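Local coordinates for hypothetical protein (Neisseria meningitidis Z2491, PDB 2F46) that is a putative phosphatase of the nonclassical, eukaryotic-like kind, probably hydrolysing phosphate esters, at residues 121-124 with 125-128; 130-133 with 134-138; 143-146 with 147-150. All blocks are in the same frame, centred on the assembly; numbering follows the deposited sequence.

Contact 1: residues 121-124 with 125-128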
ATOM      1  N   PHE A 121      -3.258   8.396  -7.155  1.00 12.34           N
ATOM      2  CA  PHE A 121      -3.210   8.718  -8.592  1.00 14.41           C
ATOM      3  C   PHE A 121      -4.445   8.180  -9.332  1.00 16.70           C
ATOM      4  O   PHE A 121      -4.948   8.819 -10.291  1.00 16.00           O
ATOM      5  CB  PHE A 121      -1.947   8.149  -9.235  1.00 13.62           C
ATOM      6  CG  PHE A 121      -0.712   8.922  -8.949  1.00 12.18           C
ATOM      7  CD1 PHE A 121      -0.665  10.265  -9.123  1.00 17.63           C
ATOM      8  CD2 PHE A 121       0.441   8.268  -8.506  1.00 17.07           C
ATOM      9  CE1 PHE A 121       0.510  10.952  -8.856  1.00 22.04           C
ATOM     10  CE2 PHE A 121       1.598   8.952  -8.263  1.00 14.17           C
ATOM     11  CZ  PHE A 121       1.642  10.252  -8.403  1.00 15.45           C
ATOM     12  N   ARG A 122      -4.910   7.022  -8.901  1.00 15.00           N
ATOM     13  CA  ARG A 122      -6.105   6.402  -9.507  1.00 15.47           C
ATOM     14  C   ARG A 122      -7.357   7.192  -9.150  1.00 17.48           C
ATOM     15  O   ARG A 122      -8.196   7.455 -10.049  1.00 17.89           O
ATOM     16  CB  ARG A 122      -6.204   4.941  -9.087  1.00 13.53           C
ATOM     17  CG  ARG A 122      -7.399   4.193  -9.587  1.00 20.05           C
ATOM     18  CD  ARG A 122      -7.460   4.156 -11.092  1.00 30.23           C
ATOM     19  NE  ARG A 122      -8.856   4.095 -11.496  1.00 40.46           N
ATOM     20  CZ  ARG A 122      -9.301   4.319 -12.726  1.00 45.08           C
ATOM     21  NH1 ARG A 122      -8.463   4.583 -13.721  1.00 45.00           N
ATOM     22  NH2 ARG A 122     -10.605   4.248 -12.961  1.00 44.34           N
ATOM     23  N   ARG A 123      -7.484   7.605  -7.887  1.00 15.44           N
ATOM     24  CA  ARG A 123      -8.598   8.451  -7.409  1.00 14.99           C
ATOM     25  C   ARG A 123      -8.603   9.766  -8.175  1.00 18.90           C
ATOM     26  O   ARG A 123      -9.689  10.284  -8.514  1.00 19.39           O
ATOM     27  CB  ARG A 123      -8.500   8.730  -5.904  1.00 14.82           C
ATOM     28  CG  ARG A 123      -8.449   7.529  -4.988  1.00 17.74           C
ATOM     29  CD  ARG A 123      -9.755   6.759  -4.857  1.00 24.75           C
ATOM     30  NE  ARG A 123     -10.091   5.911  -5.990  1.00 19.63           N
ATOM     31  CZ  ARG A 123      -9.484   4.765  -6.315  1.00 24.73           C
ATOM     32  NH1 ARG A 123      -8.453   4.294  -5.620  1.00 21.94           N
ATOM     33  NH2 ARG A 123      -9.907   4.075  -7.375  1.00 26.97           N
ATOM     34  N   ALA A 124      -7.431  10.347  -8.427  1.00 17.71           N
ATOM     35  CA  ALA A 124      -7.333  11.597  -9.178  1.00 20.90           C
ATOM     36  C   ALA A 124      -7.912  11.414 -10.575  1.00 22.09           C
ATOM     37  O   ALA A 124      -8.726  12.239 -11.028  1.00 23.14           O
ATOM     38  CB  ALA A 124      -5.906  12.118  -9.238  1.00 19.64           C
ATOM     39  N   ALA A 125      -7.514  10.346 -11.256  1.00 21.23           N
ATOM     40  CA  ALA A 125      -8.087  10.010 -12.571  1.00 24.69           C
ATOM     41  C   ALA A 125      -9.597   9.855 -12.535  1.00 24.98           C
ATOM     42  O   ALA A 125     -10.280  10.280 -13.464  1.00 31.44           O
ATOM     43  CB  ALA A 125      -7.448   8.747 -13.122  1.00 25.63           C
ATOM     44  N   GLU A 126     -10.134   9.263 -11.482  1.00 25.62           N
ATOM     45  CA  GLU A 126     -11.580   9.098 -11.343  1.00 25.95           C
ATOM     46  C   GLU A 126     -12.297  10.371 -10.941  1.00 26.07           C
ATOM     47  O   GLU A 126     -13.526  10.361 -10.817  1.00 27.89           O
ATOM     48  CB  GLU A 126     -11.888   8.043 -10.300  1.00 27.13           C
ATOM     49  CG  GLU A 126     -11.402   6.680 -10.654  1.00 28.52           C
ATOM     50  CD  GLU A 126     -11.648   5.681  -9.561  1.00 32.63           C
ATOM     51  OE1 GLU A 126     -12.036   6.060  -8.413  1.00 25.16           O
ATOM     52  OE2 GLU A 126     -11.441   4.491  -9.856  1.00 35.98           O
ATOM     53  N   GLY A 127     -11.551  11.441 -10.672  1.00 25.35           N
ATOM     54  CA  GLY A 127     -12.145  12.744 -10.386  1.00 25.71           C
ATOM     55  C   GLY A 127     -12.227  13.124  -8.930  1.00 26.89           C
ATOM     56  O   GLY A 127     -12.863  14.122  -8.592  1.00 27.91           O
HETATM   57  N   MSE A 128     -11.586  12.367  -8.039  1.00 24.50           N
HETATM   58  CA  MSE A 128     -11.550  12.775  -6.656  1.00 21.52           C
HETATM   59  C   MSE A 128     -10.714  14.066  -6.524  1.00 21.95           C
HETATM   60  O   MSE A 128      -9.604  14.152  -7.072  1.00 19.80           O
HETATM   61  CB  MSE A 128     -10.924  11.701  -5.780  1.00 20.17           C
HETATM   62  CG  MSE A 128     -11.105  11.967  -4.332  1.00 19.23           C
HETATM   63 SE   MSE A 128     -10.438  10.613  -3.139  1.00 22.87          SE
HETATM   64  CE  MSE A 128     -12.084   9.409  -3.162  1.00 23.19           C
TER
HETATM   65  O   HOH W   1      -9.290  14.680  -9.428  1.00 37.69           O

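Contact 2: residues 130-133 with 134-138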
ATOM      1  N   VAL A 130      -8.103  16.716  -5.270  1.00 17.87           N
ATOM      2  CA  VAL A 130      -6.770  16.449  -4.720  1.00 19.29           C
ATOM      3  C   VAL A 130      -6.760  16.629  -3.207  1.00 15.89           C
ATOM      4  O   VAL A 130      -6.140  15.856  -2.479  1.00 15.58           O
ATOM      5  CB  VAL A 130      -5.734  17.323  -5.385  1.00 19.85           C
ATOM      6  CG1 VAL A 130      -4.384  17.196  -4.700  1.00 19.33           C
ATOM      7  CG2 VAL A 130      -5.623  16.961  -6.843  1.00 22.77           C
ATOM      8  N   ASP A 131      -7.443  17.665  -2.709  1.00 16.93           N
ATOM      9  CA  ASP A 131      -7.505  17.860  -1.271  1.00 14.77           C
ATOM     10  C   ASP A 131      -8.130  16.696  -0.516  1.00 14.93           C
ATOM     11  O   ASP A 131      -7.730  16.403   0.619  1.00 14.47           O
ATOM     12  CB  ASP A 131      -8.296  19.152  -0.919  1.00 18.79           C
ATOM     13  CG  ASP A 131      -7.481  20.423  -1.089  1.00 25.07           C
ATOM     14  OD1 ASP A 131      -6.244  20.364  -1.196  1.00 24.28           O
ATOM     15  OD2 ASP A 131      -8.105  21.500  -1.076  1.00 30.06           O
ATOM     16  N   GLU A 132      -9.122  16.071  -1.143  0.70 15.76           N
ATOM     17  CA  GLU A 132      -9.783  14.884  -0.584  0.70 16.05           C
ATOM     18  C   GLU A 132      -8.844  13.681  -0.602  0.70 11.69           C
ATOM     19  O   GLU A 132      -8.763  12.966   0.372  0.70 13.26           O
ATOM     20  CB  GLU A 132     -11.092  14.567  -1.314  0.70 17.26           C
ATOM     21  CG  GLU A 132     -11.867  13.376  -0.758  0.70 20.78           C
ATOM     22  CD  GLU A 132     -12.491  13.620   0.622  0.70 26.83           C
ATOM     23  OE1 GLU A 132     -12.336  14.730   1.214  0.70 27.77           O
ATOM     24  OE2 GLU A 132     -13.154  12.687   1.125  0.70 32.59           O
ATOM     25  N   ILE A 133      -8.121  13.503  -1.696  1.00 13.01           N
ATOM     26  CA  ILE A 133      -7.077  12.429  -1.765  1.00 10.90           C
ATOM     27  C   ILE A 133      -6.127  12.584  -0.566  1.00 10.48           C
ATOM     28  O   ILE A 133      -5.851  11.653   0.208  1.00 10.71           O
ATOM     29  CB  ILE A 133      -6.318  12.482  -3.093  1.00 13.53           C
ATOM     30  CG1 ILE A 133      -7.278  12.252  -4.257  1.00 14.93           C
ATOM     31  CG2 ILE A 133      -5.198  11.429  -3.126  1.00 12.68           C
ATOM     32  CD1 ILE A 133      -6.694  12.497  -5.614  1.00 14.79           C
ATOM     33  N   ILE A 134      -5.622  13.804  -0.408  1.00 11.74           N
ATOM     34  CA  ILE A 134      -4.683  14.077   0.652  1.00 10.69           C
ATOM     35  C   ILE A 134      -5.288  13.881   2.056  1.00 10.36           C
ATOM     36  O   ILE A 134      -4.681  13.328   2.934  1.00 11.24           O
ATOM     37  CB  ILE A 134      -4.043  15.487   0.443  1.00 11.50           C
ATOM     38  CG1 ILE A 134      -3.197  15.440  -0.836  1.00 12.70           C
ATOM     39  CG2 ILE A 134      -3.183  15.920   1.644  1.00 13.25           C
ATOM     40  CD1 ILE A 134      -2.631  16.808  -1.251  1.00 16.00           C
ATOM     41  N   ARG A 135      -6.523  14.323   2.231  0.70 11.40           N
ATOM     42  CA  ARG A 135      -7.195  14.152   3.505  0.70 13.28           C
ATOM     43  C   ARG A 135      -7.371  12.664   3.820  0.70 12.98           C
ATOM     44  O   ARG A 135      -7.099  12.234   4.901  0.70 11.60           O
ATOM     45  CB  ARG A 135      -8.550  14.859   3.497  0.70 14.74           C
ATOM     46  CG  ARG A 135      -9.355  14.620   4.779  0.70 13.37           C
ATOM     47  CD  ARG A 135     -10.832  15.057   4.661  0.70 17.40           C
ATOM     48  NE  ARG A 135     -11.691  14.050   4.000  0.70 21.98           N
ATOM     49  CZ  ARG A 135     -12.072  12.885   4.538  0.70 22.36           C
ATOM     50  NH1 ARG A 135     -11.691  12.534   5.761  0.70 24.03           N
ATOM     51  NH2 ARG A 135     -12.864  12.066   3.851  0.70 21.71           N
ATOM     52  N   ARG A 136      -7.788  11.885   2.828  1.00 12.99           N
ATOM     53  CA  ARG A 136      -8.000  10.433   3.041  1.00 14.67           C
ATOM     54  C   ARG A 136      -6.699   9.682   3.359  1.00 12.00           C
ATOM     55  O   ARG A 136      -6.651   8.866   4.254  1.00 12.31           O
ATOM     56  CB  ARG A 136      -8.729   9.827   1.855  1.00 14.16           C
ATOM     57  CG  ARG A 136     -10.224  10.162   1.915  1.00 14.28           C
ATOM     58  CD  ARG A 136     -10.861   9.617   0.758  1.00 16.82           C
ATOM     59  NE  ARG A 136     -12.318   9.816   0.765  1.00 16.27           N
ATOM     60  CZ  ARG A 136     -13.200   8.960   1.274  1.00 21.58           C
ATOM     61  NH1 ARG A 136     -12.811   7.854   1.897  1.00 20.40           N
ATOM     62  NH2 ARG A 136     -14.483   9.273   1.204  1.00 24.72           N
ATOM     63  N   ALA A 137      -5.614  10.028   2.651  1.00 11.32           N
ATOM     64  CA  ALA A 137      -4.345   9.375   2.958  1.00 11.80           C
ATOM     65  C   ALA A 137      -3.861   9.748   4.346  1.00  8.63           C
ATOM     66  O   ALA A 137      -3.278   8.981   5.073  1.00 10.05           O
ATOM     67  CB  ALA A 137      -3.292   9.730   1.888  1.00 11.25           C
ATOM     68  N   GLN A 138      -4.097  11.006   4.716  1.00 10.40           N
ATOM     69  CA  GLN A 138      -3.689  11.467   6.045  1.00 12.07           C
ATOM     70  C   GLN A 138      -4.442  10.739   7.159  1.00 12.41           C
ATOM     71  O   GLN A 138      -3.884  10.434   8.189  1.00 13.68           O
ATOM     72  CB  GLN A 138      -3.836  13.006   6.173  1.00 13.61           C
ATOM     73  CG  GLN A 138      -3.296  13.611   7.453  1.00 16.99           C
ATOM     74  CD  GLN A 138      -1.832  13.350   7.624  1.00 14.81           C
ATOM     75  OE1 GLN A 138      -1.419  12.432   8.335  1.00 21.81           O
ATOM     76  NE2 GLN A 138      -1.023  14.148   6.932  1.00 18.75           N
TER

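Contact 3: residues 143-146 with 147-150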
ATOM      1  N   ASN A 143       1.160  11.470   4.952  1.00 12.63           N
ATOM      2  CA  ASN A 143       1.068  12.814   4.432  1.00 12.68           C
ATOM      3  C   ASN A 143       1.548  12.863   2.978  1.00 13.31           C
ATOM      4  O   ASN A 143       2.725  12.609   2.692  1.00 13.28           O
ATOM      5  CB  ASN A 143       1.955  13.740   5.286  1.00 14.31           C
ATOM      6  CG  ASN A 143       1.722  15.197   4.993  1.00 19.38           C
ATOM      7  OD1 ASN A 143       1.193  15.566   3.953  1.00 20.84           O
ATOM      8  ND2 ASN A 143       2.084  16.051   5.946  1.00 27.56           N
ATOM      9  N   LEU A 144       0.633  13.164   2.052  1.00 11.59           N
ATOM     10  CA  LEU A 144       0.972  13.282   0.627  1.00 10.90           C
ATOM     11  C   LEU A 144       1.070  14.734   0.145  1.00 11.82           C
ATOM     12  O   LEU A 144       1.074  14.986  -1.064  1.00 12.88           O
ATOM     13  CB  LEU A 144      -0.079  12.574  -0.242  1.00 10.29           C
ATOM     14  CG  LEU A 144      -0.142  11.069  -0.030  1.00  9.91           C
ATOM     15  CD1 LEU A 144      -1.244  10.492  -0.939  1.00 10.39           C
ATOM     16  CD2 LEU A 144       1.219  10.396  -0.301  1.00  8.43           C
ATOM     17  N   GLU A 145       1.200  15.687   1.069  0.50 12.93           N
ATOM     18  CA  GLU A 145       1.219  17.107   0.693  0.50 13.40           C
ATOM     19  C   GLU A 145       2.357  17.445  -0.281  0.50 13.12           C
ATOM     20  O   GLU A 145       2.193  18.284  -1.174  0.50 15.79           O
ATOM     21  CB  GLU A 145       1.287  17.991   1.943  0.50 17.10           C
ATOM     22  CG  GLU A 145      -0.077  18.207   2.639  0.50 18.60           C
ATOM     23  CD  GLU A 145      -0.981  19.209   1.913  0.50 22.90           C
ATOM     24  OE1 GLU A 145      -0.520  19.890   0.973  0.50 27.95           O
ATOM     25  OE2 GLU A 145      -2.163  19.327   2.285  0.50 19.82           O
ATOM     26  N   ASN A 146       3.491  16.767  -0.142  1.00 12.91           N
ATOM     27  CA  ASN A 146       4.629  16.995  -1.045  1.00 12.75           C
ATOM     28  C   ASN A 146       4.424  16.435  -2.449  1.00 14.11           C
ATOM     29  O   ASN A 146       5.292  16.618  -3.289  1.00 15.13           O
ATOM     30  CB  ASN A 146       5.933  16.453  -0.463  1.00 16.00           C
ATOM     31  CG  ASN A 146       6.382  17.197   0.775  1.00 17.81           C
ATOM     32  OD1 ASN A 146       6.201  18.390   0.870  1.00 23.12           O
ATOM     33  ND2 ASN A 146       6.987  16.487   1.701  1.00 22.19           N
ATOM     34  N   PHE A 147       3.299  15.741  -2.688  1.00 10.43           N
ATOM     35  CA  PHE A 147       2.957  15.193  -4.000  1.00 11.73           C
ATOM     36  C   PHE A 147       1.742  15.855  -4.604  1.00 11.69           C
ATOM     37  O   PHE A 147       1.221  15.377  -5.612  1.00 12.72           O
ATOM     38  CB  PHE A 147       2.723  13.678  -3.878  1.00 10.85           C
ATOM     39  CG  PHE A 147       3.911  12.945  -3.368  1.00  9.31           C
ATOM     40  CD1 PHE A 147       4.951  12.601  -4.206  1.00 12.36           C
ATOM     41  CD2 PHE A 147       4.027  12.654  -2.017  1.00 10.92           C
ATOM     42  CE1 PHE A 147       6.062  11.925  -3.730  1.00 11.08           C
ATOM     43  CE2 PHE A 147       5.126  11.959  -1.559  1.00 12.53           C
ATOM     44  CZ  PHE A 147       6.159  11.649  -2.401  1.00 11.04           C
ATOM     45  N   ARG A 148       1.321  16.974  -4.024  1.00 13.14           N
ATOM     46  CA  ARG A 148       0.115  17.656  -4.494  1.00 14.98           C
ATOM     47  C   ARG A 148       0.116  17.928  -6.005  1.00 15.78           C
ATOM     48  O   ARG A 148      -0.878  17.651  -6.686  1.00 15.20           O
ATOM     49  CB  ARG A 148      -0.076  18.964  -3.743  1.00 18.61           C
ATOM     50  CG  ARG A 148      -1.255  19.761  -4.260  1.00 21.66           C
ATOM     51  CD  ARG A 148      -1.391  21.029  -3.486  1.00 23.34           C
ATOM     52  NE  ARG A 148      -1.804  20.711  -2.135  1.00 25.77           N
ATOM     53  CZ  ARG A 148      -3.053  20.386  -1.801  1.00 27.87           C
ATOM     54  NH1 ARG A 148      -4.016  20.369  -2.721  1.00 32.33           N
ATOM     55  NH2 ARG A 148      -3.352  20.095  -0.539  1.00 27.30           N
ATOM     56  N   GLU A 149       1.233  18.430  -6.515  1.00 18.38           N
ATOM     57  CA  GLU A 149       1.318  18.788  -7.939  1.00 20.50           C
ATOM     58  C   GLU A 149       1.164  17.576  -8.855  1.00 20.56           C
ATOM     59  O   GLU A 149       0.439  17.632  -9.862  1.00 21.62           O
ATOM     60  CB  GLU A 149       2.632  19.499  -8.223  1.00 22.61           C
ATOM     61  CG  GLU A 149       2.709  20.873  -7.602  1.00 29.81           C
ATOM     62  CD  GLU A 149       4.111  21.472  -7.620  1.00 44.37           C
ATOM     63  OE1 GLU A 149       4.970  21.021  -8.421  1.00 46.35           O
ATOM     64  OE2 GLU A 149       4.348  22.410  -6.821  1.00 45.30           O
ATOM     65  N   ARG A 150       1.829  16.466  -8.512  1.00 14.73           N
ATOM     66  CA  ARG A 150       1.711  15.247  -9.310  1.00 15.76           C
ATOM     67  C   ARG A 150       0.312  14.693  -9.228  1.00 18.32           C
ATOM     68  O   ARG A 150      -0.226  14.149 -10.204  1.00 18.01           O
ATOM     69  CB  ARG A 150       2.729  14.195  -8.842  1.00 15.44           C
ATOM     70  CG  ARG A 150       4.142  14.571  -9.186  1.00 19.18           C
ATOM     71  CD  ARG A 150       5.121  13.556  -8.626  1.00 18.01           C
ATOM     72  NE  ARG A 150       4.973  12.241  -9.243  1.00 22.81           N
ATOM     73  CZ  ARG A 150       5.551  11.134  -8.770  1.00 19.41           C
ATOM     74  NH1 ARG A 150       6.310  11.194  -7.689  1.00 22.16           N
ATOM     75  NH2 ARG A 150       5.363   9.972  -9.399  1.00 31.54           N
TER
HETATM   76  O   HOH W   2       4.428  16.962  -6.537  1.00 21.44           O

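Contact 1: residues 121-124 with 125-128
E126 takes both arginines of the last helical turn, R122 and R123, on its single carboxylate. R122 sends its CG out anti to the backbone N (chi1 178°) and then bends at the next torsion, which turns the NE/NH2 edge of its guanidinium to E126 OE2. NE and NH2 both close on that one oxygen: R122 NE lies 3.1 Å from E126 OE2 and approaches from above the carboxylate plane, while NH2 of the same arginine uses the anti lone pair of OE2. The two flat groups stand almost perpendicular, 86° apart. R123 bends at chi2 and chi3 and so runs alongside E126 in the same direction. Its NE donates to E126 OE1 over 3.1 Å, with OE1 in the guanidinium plane, and R123 NH2 completes a salt bridge to E126 OE2 at 2.9 Å, although its hydrogen bonds are weak.

Nearer the backbone, the selenomethionine M128 crosses the aliphatic part of R123, M128 SE lying 3.9 Å from R123 CB. Beneath the side chains the helix ends in a Schellman motif: G127 has positive phi, and M128 N reaches back to R123 O at 2.9 Å. A water donates to A124 O; it also lies implausibly close to M128 O, so that second bond is doubtful.

Outside the turn, R122 NH1 has a second carboxylate in E92, and R123 makes a cation-pi contact with W119. With two guanidinium groups on it, E126 is probably held ionised where helix 113-125 stops, and E92 shares the charge of R122.

Contact 2: residues 130-133 with 134-138
The R135 guanidinium is met edge-on by E132 OE1, which lies in its plane. The guanidinium of R136 has R135 NH2 over one face, 3.8 Å above the plane and displaced toward the rim, and E132 CG at its edge. R135 grips side-on, one nitrogen to each oxygen: R135 NE to E132 OE1 is 2.9 Å and nearly straight at 171°, and R135 NH2 to E132 OE2 is 2.8 Å. E132 and R135 each have a second conformer, so the grip is doubtful beyond this one. Both donors come from above the carboxylate plane; the two flat groups are turned 49° apart. E132 gets there by turning CG anti to its N and bending at chi2 (70°), which lays its carboxylate beside R135. R136 adds a weak bond from NE to the same OE2, at 3.0 Å.

Round the helix, V130 CG1 meets I134 CD1 at 3.9 Å, next to R148 of helix 148-153, while I133 is buried against W119 and A124 of helix 113-125. Backbone bonds from I134, R135, R136 and A137 to the carbonyls four residues back mark an amphipathic alpha-helix, with i to i+3 and i to i+4 Glu-Arg salt bridges along its polar side.

Contact 3: residues 143-146 with 147-150
F147 and L144 make the close-packed side of this turn. L144 CD2 lies 4.0 Å from F147 CD2, the two side chains crossing at a slant, and L144 O sits near the plane of the ring at its edge. F147 keeps CG beside its backbone N (chi1 -60°), which turns the ring back toward the preceding carbonyl groups and helix 113-125, where T113 and L117 meet it. L144 is buried, with A137 and L117 against it. The backbone is drawn in as well: F147 N donates to L144 O at 2.9 Å, from well above the carbonyl plane.

The chain enters through an Asx turn, N143 OD1 accepting from E145 N at 2.9 Å, passes a short 3-10 segment at 145-146, and reaches F147, the N-cap residue of helix 148-153. R148 N then bonds to E145 O, a longer link at 3.3 Å.

The polar side is held more slackly. E145 and R148 run side by side, and R148 NH2 reaches both carboxylate oxygens, its salt bridge to E145 OE2 being 3.2 Å; the bonds from NE and NH2 to OE1 are weak. E145 is exposed and was modelled in two conformers, consistent with a mobile partner. The stronger polar partner of R148 is D131 of helix 130-139, which meets NH1. Farther along, a water spans N146 O and R150 N through two weak bonds.

How the contacts relate
The three contacts come in series along the C-terminal part of the chain: contact 1 ends helix 113-125, contact 2 occupies helix 130-139, and contact 3 leads into helix 148-153. Their centres lie about 11 Å apart between contacts 1 and 2, 9 Å between 2 and 3, and 14 Å between 1 and 3. M128 CE, 4.0 Å from R136 NE, adds to the packing of contact 1 on contact 2. Q138 NE2 lies 3.4 Å from N143 CB where contact 2 meets contact 3, and F121 touches the backbone of R150. Three consecutive helices are thus joined by direct contacts into one cluster at the C-terminal end, well away from the chain's centre.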